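Local coordinates for protein topoisomerase IV subunit A (Escherichia coli, PDB 1ZVT) that belongs to a type II DNA topoisomerase and, through its C-terminal beta-pinwheel domain, probably binds DNA and contributes to substrate specificity, at residues K40-S43 with N44-V47; Q70-L74 with T75-T79; G172-I175 with I176-P179. One frame throughout, in Å; residues are numbered along the deposited sequence.

Contact 1 of 3, residues K40-S43 with N44-V47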
loop_
_atom_site.group_PDB
_atom_site.type_symbol
_atom_site.label_atom_id
_atom_site.label_comp_id
_atom_site.label_asym_id
_atom_site.label_seq_id
_atom_site.Cartn_x
_atom_site.Cartn_y
_atom_site.Cartn_z
ATOM N N LYS A 40 -3.122 -14.167 3.096
ATOM C CA LYS A 40 -3.042 -15.488 3.730
ATOM C C LYS A 40 -2.082 -15.464 4.903
ATOM O O LYS A 40 -1.181 -14.615 4.979
ATOM C CB LYS A 40 -2.638 -16.559 2.720
ATOM C CG LYS A 40 -1.196 -16.437 2.211
ATOM C CD LYS A 40 -0.865 -17.588 1.255
ATOM C CE LYS A 40 0.484 -17.390 0.580
ATOM N NZ LYS A 40 0.443 -16.235 -0.392
ATOM N N GLY A 41 -2.299 -16.384 5.832
ATOM C CA GLY A 41 -1.462 -16.454 7.012
ATOM C C GLY A 41 -1.933 -17.584 7.884
ATOM O O GLY A 41 -2.492 -18.560 7.393
ATOM N N LYS A 42 -1.703 -17.432 9.181
ATOM C CA LYS A 42 -2.099 -18.453 10.156
ATOM C C LYS A 42 -3.148 -17.890 11.086
ATOM O O LYS A 42 -3.222 -16.684 11.292
ATOM C CB LYS A 42 -0.882 -18.902 10.969
ATOM C CG LYS A 42 0.119 -19.738 10.166
ATOM C CD LYS A 42 1.376 -20.018 10.992
ATOM C CE LYS A 42 2.410 -20.797 10.177
ATOM N NZ LYS A 42 3.114 -21.797 11.028
ATOM N N SER A 43 -3.958 -18.771 11.664
ATOM C CA SER A 43 -5.097 -18.343 12.465
ATOM C C SER A 43 -4.652 -17.655 13.763
ATOM O O SER A 43 -5.434 -16.909 14.357
ATOM C CB SER A 43 -6.041 -19.527 12.731
ATOM O OG SER A 43 -5.331 -20.585 13.349
ATOM N N ASN A 44 -3.396 -17.875 14.166
ATOM C CA ASN A 44 -2.845 -17.235 15.357
ATOM C C ASN A 44 -1.966 -16.021 15.072
ATOM O O ASN A 44 -1.098 -15.669 15.879
ATOM C CB ASN A 44 -2.095 -18.257 16.234
ATOM C CG ASN A 44 -0.886 -18.864 15.543
ATOM O OD1 ASN A 44 -0.748 -18.816 14.316
ATOM N ND2 ASN A 44 0.007 -19.459 16.341
ATOM N N GLN A 45 -2.188 -15.367 13.929
ATOM C CA GLN A 45 -1.475 -14.138 13.613
ATOM C C GLN A 45 -2.549 -13.102 13.264
ATOM O O GLN A 45 -3.596 -13.471 12.764
ATOM C CB GLN A 45 -0.436 -14.348 12.488
ATOM C CG GLN A 45 -0.808 -13.916 11.088
ATOM C CD GLN A 45 0.149 -14.432 9.995
ATOM O OE1 GLN A 45 0.080 -15.573 9.605
ATOM N NE2 GLN A 45 1.036 -13.573 9.512
ATOM N N PRO A 46 -2.313 -11.821 13.562
ATOM C CA PRO A 46 -3.371 -10.851 13.251
ATOM C C PRO A 46 -3.450 -10.521 11.749
ATOM O O PRO A 46 -2.450 -10.647 11.036
ATOM C CB PRO A 46 -2.932 -9.608 14.031
ATOM C CG PRO A 46 -1.446 -9.710 14.035
ATOM C CD PRO A 46 -1.154 -11.182 14.200
ATOM N N VAL A 47 -4.640 -10.122 11.299
ATOM C CA VAL A 47 -4.795 -9.451 10.010
ATOM C C VAL A 47 -4.960 -7.960 10.252
ATOM O O VAL A 47 -5.618 -7.552 11.199
ATOM C CB VAL A 47 -5.953 -10.043 9.143
ATOM C CG1 VAL A 47 -7.299 -10.088 9.880
ATOM C CG2 VAL A 47 -6.040 -9.287 7.777
#
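Gln45 reaches back over a tight turn and takes the backbone N-H of Lys42 with its amide oxygen. The bond from Lys42 N to Gln45 OE1 is short, 2.6 Å, and bent to 152° at the hydrogen. The first torsion of Gln45 lies off the usual staggered positions (chi1 100°). From there the chain runs extended (chi2 -168°), which takes OE1 back to the strand. The same two residues are joined a second time: Gln45 N donates to Lys42 O at 3.1 Å, closing a type I beta turn over Lys42, Ser43, Asn44 and Gln45. Side chain and main chain thus clamp the turn together. The amide's other end, Gln45 NE2, makes a weak hydrogen bond to Glu92 O. At the turn's corner Asn44 runs alongside Lys42, with Asn44 OD1 3.4 Å from Lys42 CB. That oxygen is hydrogen-bonded to Ser1 OG, while Ser43 OG accepts a hydrogen bond from Glu2 N and Gly41 O is hydrogen-bonded to His20 NE2. The turn lies at the surface. It leads from strand 35-42, an edge strand paired with strand 3-9, into strand 47-51 of the next four-stranded sheet, and so joins two blades of the pinwheel.

Contact 2 of 3, residues Q70-L74 with T75-T79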
loop_
_atom_site.group_PDB
_atom_site.type_symbol
_atom_site.label_atom_id
_atom_site.label_comp_id
_atom_site.label_asym_id
_atom_site.label_seq_id
_atom_site.Cartn_x
_atom_site.Cartn_y
_atom_site.Cartn_z
ATOM N N GLN A 70 -21.618 -14.507 3.764
ATOM C CA GLN A 70 -21.286 -13.356 2.934
ATOM C C GLN A 70 -20.316 -12.441 3.676
ATOM O O GLN A 70 -20.046 -11.315 3.262
ATOM C CB GLN A 70 -22.577 -12.626 2.510
ATOM C CG GLN A 70 -23.377 -13.421 1.469
ATOM C CD GLN A 70 -24.829 -12.956 1.288
ATOM O OE1 GLN A 70 -25.448 -12.394 2.199
ATOM N NE2 GLN A 70 -25.380 -13.208 0.104
ATOM N N GLY A 71 -19.761 -12.975 4.759
ATOM C CA GLY A 71 -18.857 -12.224 5.616
ATOM C C GLY A 71 -19.607 -11.357 6.607
ATOM O O GLY A 71 -20.811 -11.511 6.814
ATOM N N GLU A 72 -18.876 -10.438 7.228
ATOM C CA GLU A 72 -19.462 -9.479 8.161
ATOM C C GLU A 72 -18.790 -8.116 7.953
ATOM O O GLU A 72 -17.619 -8.067 7.597
ATOM C CB GLU A 72 -19.337 -9.998 9.600
ATOM C CG GLU A 72 -17.978 -9.889 10.219
ATOM C CD GLU A 72 -17.989 -10.232 11.697
ATOM O OE1 GLU A 72 -18.607 -11.294 12.051
ATOM O OE2 GLU A 72 -17.382 -9.426 12.476
ATOM N N PRO A 73 -19.529 -7.005 8.156
ATOM C CA PRO A 73 -18.971 -5.689 7.850
ATOM C C PRO A 73 -17.829 -5.280 8.782
ATOM O O PRO A 73 -17.923 -5.453 9.999
ATOM C CB PRO A 73 -20.170 -4.735 8.041
ATOM C CG PRO A 73 -21.070 -5.464 9.009
ATOM C CD PRO A 73 -20.918 -6.924 8.667
ATOM N N LEU A 74 -16.761 -4.719 8.220
ATOM C CA LEU A 74 -15.697 -4.164 9.071
ATOM C C LEU A 74 -16.166 -3.050 10.000
ATOM O O LEU A 74 -15.593 -2.859 11.068
ATOM C CB LEU A 74 -14.518 -3.666 8.233
ATOM C CG LEU A 74 -13.690 -4.835 7.726
ATOM C CD1 LEU A 74 -12.711 -4.301 6.657
ATOM C CD2 LEU A 74 -12.940 -5.485 8.903
ATOM N N THR A 75 -17.222 -2.337 9.617
ATOM C CA THR A 75 -17.749 -1.303 10.523
ATOM C C THR A 75 -18.278 -1.882 11.833
ATOM O O THR A 75 -18.402 -1.146 12.818
ATOM C CB THR A 75 -18.843 -0.462 9.861
ATOM O OG1 THR A 75 -19.833 -1.337 9.320
ATOM C CG2 THR A 75 -18.264 0.412 8.747
ATOM N N GLY A 76 -18.588 -3.184 11.856
ATOM C CA GLY A 76 -19.006 -3.866 13.089
ATOM C C GLY A 76 -17.830 -4.236 13.984
ATOM O O GLY A 76 -18.022 -4.661 15.134
ATOM N N LYS A 77 -16.614 -4.084 13.462
ATOM C CA LYS A 77 -15.424 -4.489 14.190
ATOM C C LYS A 77 -14.465 -3.341 14.436
ATOM O O LYS A 77 -13.672 -3.407 15.369
ATOM C CB LYS A 77 -14.681 -5.647 13.480
ATOM C CG LYS A 77 -15.257 -7.041 13.804
ATOM C CD LYS A 77 -14.181 -8.058 14.192
ATOM C CE LYS A 77 -14.766 -9.443 14.502
ATOM N NZ LYS A 77 -16.198 -9.478 14.992
ATOM N N LEU A 78 -14.540 -2.305 13.598
ATOM C CA LEU A 78 -13.599 -1.167 13.653
ATOM C C LEU A 78 -14.339 0.132 13.732
ATOM O O LEU A 78 -15.403 0.283 13.115
ATOM C CB LEU A 78 -12.730 -1.126 12.383
ATOM C CG LEU A 78 -12.098 -2.427 11.896
ATOM C CD1 LEU A 78 -11.346 -2.165 10.558
ATOM C CD2 LEU A 78 -11.154 -2.984 12.964
ATOM N N THR A 79 -13.759 1.075 14.475
ATOM C CA THR A 79 -14.318 2.421 14.608
ATOM C C THR A 79 -13.626 3.285 13.578
ATOM O O THR A 79 -12.518 3.773 13.812
ATOM C CB THR A 79 -14.044 3.013 15.979
ATOM O OG1 THR A 79 -14.541 2.127 16.988
ATOM C CG2 THR A 79 -14.732 4.379 16.104
#
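Leu74 is the centre of this turn, and both its carbonyl and its side chain engage the residues that follow. Leu74 O accepts two backbone hydrogen bonds. Leu78 N comes at 2.8 Å, nearly in line with the C=O bond (174° at the oxygen). Lys77 N comes at 2.9 Å, from above the carbonyl plane. One buried residue's oxygen therefore ties down two successive amides. A third bond, from Gly76 N to Pro73 O at 3.0 Å, holds the start of the 3-10 turn. The side chain of Leu74 lies beside that of Leu78 and points the same way. Their methyls meet at Leu74 CD2 and Leu78 CD1, 4.0 Å apart, and both residues are buried.

On another side of the turn, Thr75 sits against Pro73. Its hydroxyl is set between the backbone N and the carbonyl carbon (chi1 52°), which brings Thr75 OG1 to 3.6 Å from Pro73 CB.

Glu72 and Lys77 close the turn with a salt bridge. Their chains cross at about a right angle. Lys77 NZ meets Glu72 OE2 at 2.8 Å on the syn side, close to the carboxylate plane. Bends at chi2 and chi4 curl the lysine round this oxygen, and Lys77 CG is also only 3.5 Å from Glu72 OE2.

Strand 72-73 is the outer strand next to strand 13-18. Glu72 and Leu74 make backbone hydrogen bonds to Val14 and Gly12, and Leu74 packs on Val14. Leu74 and Leu78 also lie on Ile59 of strand 55-59, in the neighbouring sheet, and Arg120 NH2 hydrogen-bonds to Thr75 O. The turn thus lies where these two sheets meet.

Contact 3 of 3, residues G172-I175 with I176-P179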
loop_
_atom_site.group_PDB
_atom_site.type_symbol
_atom_site.label_atom_id
_atom_site.label_comp_id
_atom_site.label_asym_id
_atom_site.label_seq_id
_atom_site.Cartn_x
_atom_site.Cartn_y
_atom_site.Cartn_z
ATOM N N GLY A 172 6.322 10.924 8.545
ATOM C CA GLY A 172 7.446 10.414 7.786
ATOM C C GLY A 172 8.382 11.501 7.289
ATOM O O GLY A 172 8.182 12.708 7.536
ATOM N N ASN A 173 9.425 11.070 6.596
ATOM C CA ASN A 173 10.406 11.995 6.041
ATOM C C ASN A 173 10.204 12.069 4.529
ATOM O O ASN A 173 9.555 11.202 3.946
ATOM C CB ASN A 173 11.805 11.495 6.367
ATOM C CG ASN A 173 12.102 11.541 7.854
ATOM O OD1 ASN A 173 12.179 12.622 8.439
ATOM N ND2 ASN A 173 12.243 10.378 8.473
ATOM N N LYS A 174 10.748 13.108 3.899
ATOM C CA LYS A 174 10.561 13.314 2.473
ATOM C C LYS A 174 11.189 12.188 1.645
ATOM O O LYS A 174 12.378 11.851 1.801
ATOM C CB LYS A 174 11.164 14.669 2.058
ATOM C CG LYS A 174 10.770 15.095 0.652
ATOM C CD LYS A 174 11.274 16.509 0.330
ATOM C CE LYS A 174 10.534 17.558 1.153
ATOM N NZ LYS A 174 11.137 18.923 0.966
ATOM N N ILE A 175 10.375 11.618 0.759
ATOM C CA ILE A 175 10.807 10.641 -0.242
ATOM C C ILE A 175 11.207 11.382 -1.519
ATOM O O ILE A 175 12.303 11.202 -2.036
ATOM C CB ILE A 175 9.650 9.650 -0.532
ATOM C CG1 ILE A 175 9.428 8.768 0.701
ATOM C CG2 ILE A 175 9.915 8.806 -1.799
ATOM C CD1 ILE A 175 8.116 7.966 0.668
ATOM N N ILE A 176 10.301 12.226 -2.007
ATOM C CA ILE A 176 10.510 12.988 -3.224
ATOM C C ILE A 176 9.933 14.383 -3.001
ATOM O O ILE A 176 8.909 14.530 -2.333
ATOM C CB ILE A 176 9.864 12.247 -4.441
ATOM C CG1 ILE A 176 10.092 13.005 -5.751
ATOM C CG2 ILE A 176 8.367 12.031 -4.216
ATOM C CD1 ILE A 176 9.810 12.181 -7.008
ATOM N N ASN A 177 10.591 15.415 -3.521
ATOM C CA ASN A 177 10.121 16.773 -3.250
ATOM C C ASN A 177 8.935 17.158 -4.110
ATOM O O ASN A 177 9.039 17.230 -5.327
ATOM C CB ASN A 177 11.222 17.804 -3.450
ATOM C CG ASN A 177 10.786 19.185 -2.992
ATOM O OD1 ASN A 177 10.740 20.135 -3.782
ATOM N ND2 ASN A 177 10.456 19.298 -1.718
ATOM N N ILE A 178 7.804 17.353 -3.458
ATOM C CA ILE A 178 6.605 17.892 -4.093
ATOM C C ILE A 178 6.199 19.091 -3.221
ATOM O O ILE A 178 5.961 18.937 -2.023
ATOM C CB ILE A 178 5.489 16.842 -4.139
ATOM C CG1 ILE A 178 6.013 15.565 -4.850
ATOM C CG2 ILE A 178 4.238 17.404 -4.856
ATOM C CD1 ILE A 178 5.066 14.417 -4.834
ATOM N N PRO A 179 6.165 20.290 -3.815
ATOM C CA PRO A 179 5.822 21.484 -3.045
ATOM C C PRO A 179 4.487 21.284 -2.324
ATOM O O PRO A 179 3.522 20.825 -2.929
ATOM C CB PRO A 179 5.720 22.575 -4.113
ATOM C CG PRO A 179 6.616 22.097 -5.236
ATOM C CD PRO A 179 6.483 20.590 -5.222
#
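Lys174 lays its chain along the backbone of Ile176 and across the side chain of Asn177. Its CG is trans to the backbone N (chi1 -168°), which carries the chain toward the residues that follow. Lys174 CG then passes 3.6 Å from Ile176 O. The next carbon, Lys174 CD, lies 3.8 Å from Asn177 CA. These two approaches, both made by methylene carbons, carry the lysine's share of the contact. A bend at chi3 (-69°) turns the end of the lysine alongside Asn177. The two side chains meet at a slant, and the lysine's end comes up to the Asn177 side chain.

The isoleucines are arranged differently. Ile175 and Ile176 are neighbours in sequence, and both are buried. Their contact is loose: Ile175 CG2 and Ile176 CG2 are 4.3 Å apart. The closer approaches run from side chain to main chain. Ile175 CG2 lies 3.4 Å from Ile176 N, and Ile176 CB lies 3.6 Å from Ile175 O. The first torsion of Ile176 (chi1 -179°) sets its CG1 trans to the backbone N.

Each isoleucine finds further partners in the next sheet, where Ile175 packs on Leu147 and Phe159, and Ile176 on Leu157 and Thr151, of strands 146-151 and 155-160. Strand 173-174 is itself the outer strand beside strand 106-111, so this segment passes from the edge of one blade over the next. Lys174 O accepts a hydrogen bond from Arg225 NH1.

The chemistry is therefore split. Two buried isoleucines anchor the chain by apolar contact. On the more open side, the lysine's methylene groups lie against the backbone, and its charged end is probably left near the polar side chain of Asn177.

In the fold
The three contacts are local, each within one continuous run of chain, and none touches another. Contacts 1 and 2 are the closer pair: their centres are 17 Å apart and their nearest atoms about 7 Å. Both reach the same sheet, at its two outer strands, 35-42 and 72-73. Contact 3 is on the opposite side of the chain's centre, with its centre 34 Å from the centres of both others. Its nearest atoms are about 22 Å from contact 1 and about 21 Å from contact 2. It leaves strand 173-174, which holds the place in its own sheet that strand 72-73 holds in the first. Contacts 2 and 3 are thus corresponding exits from two blades.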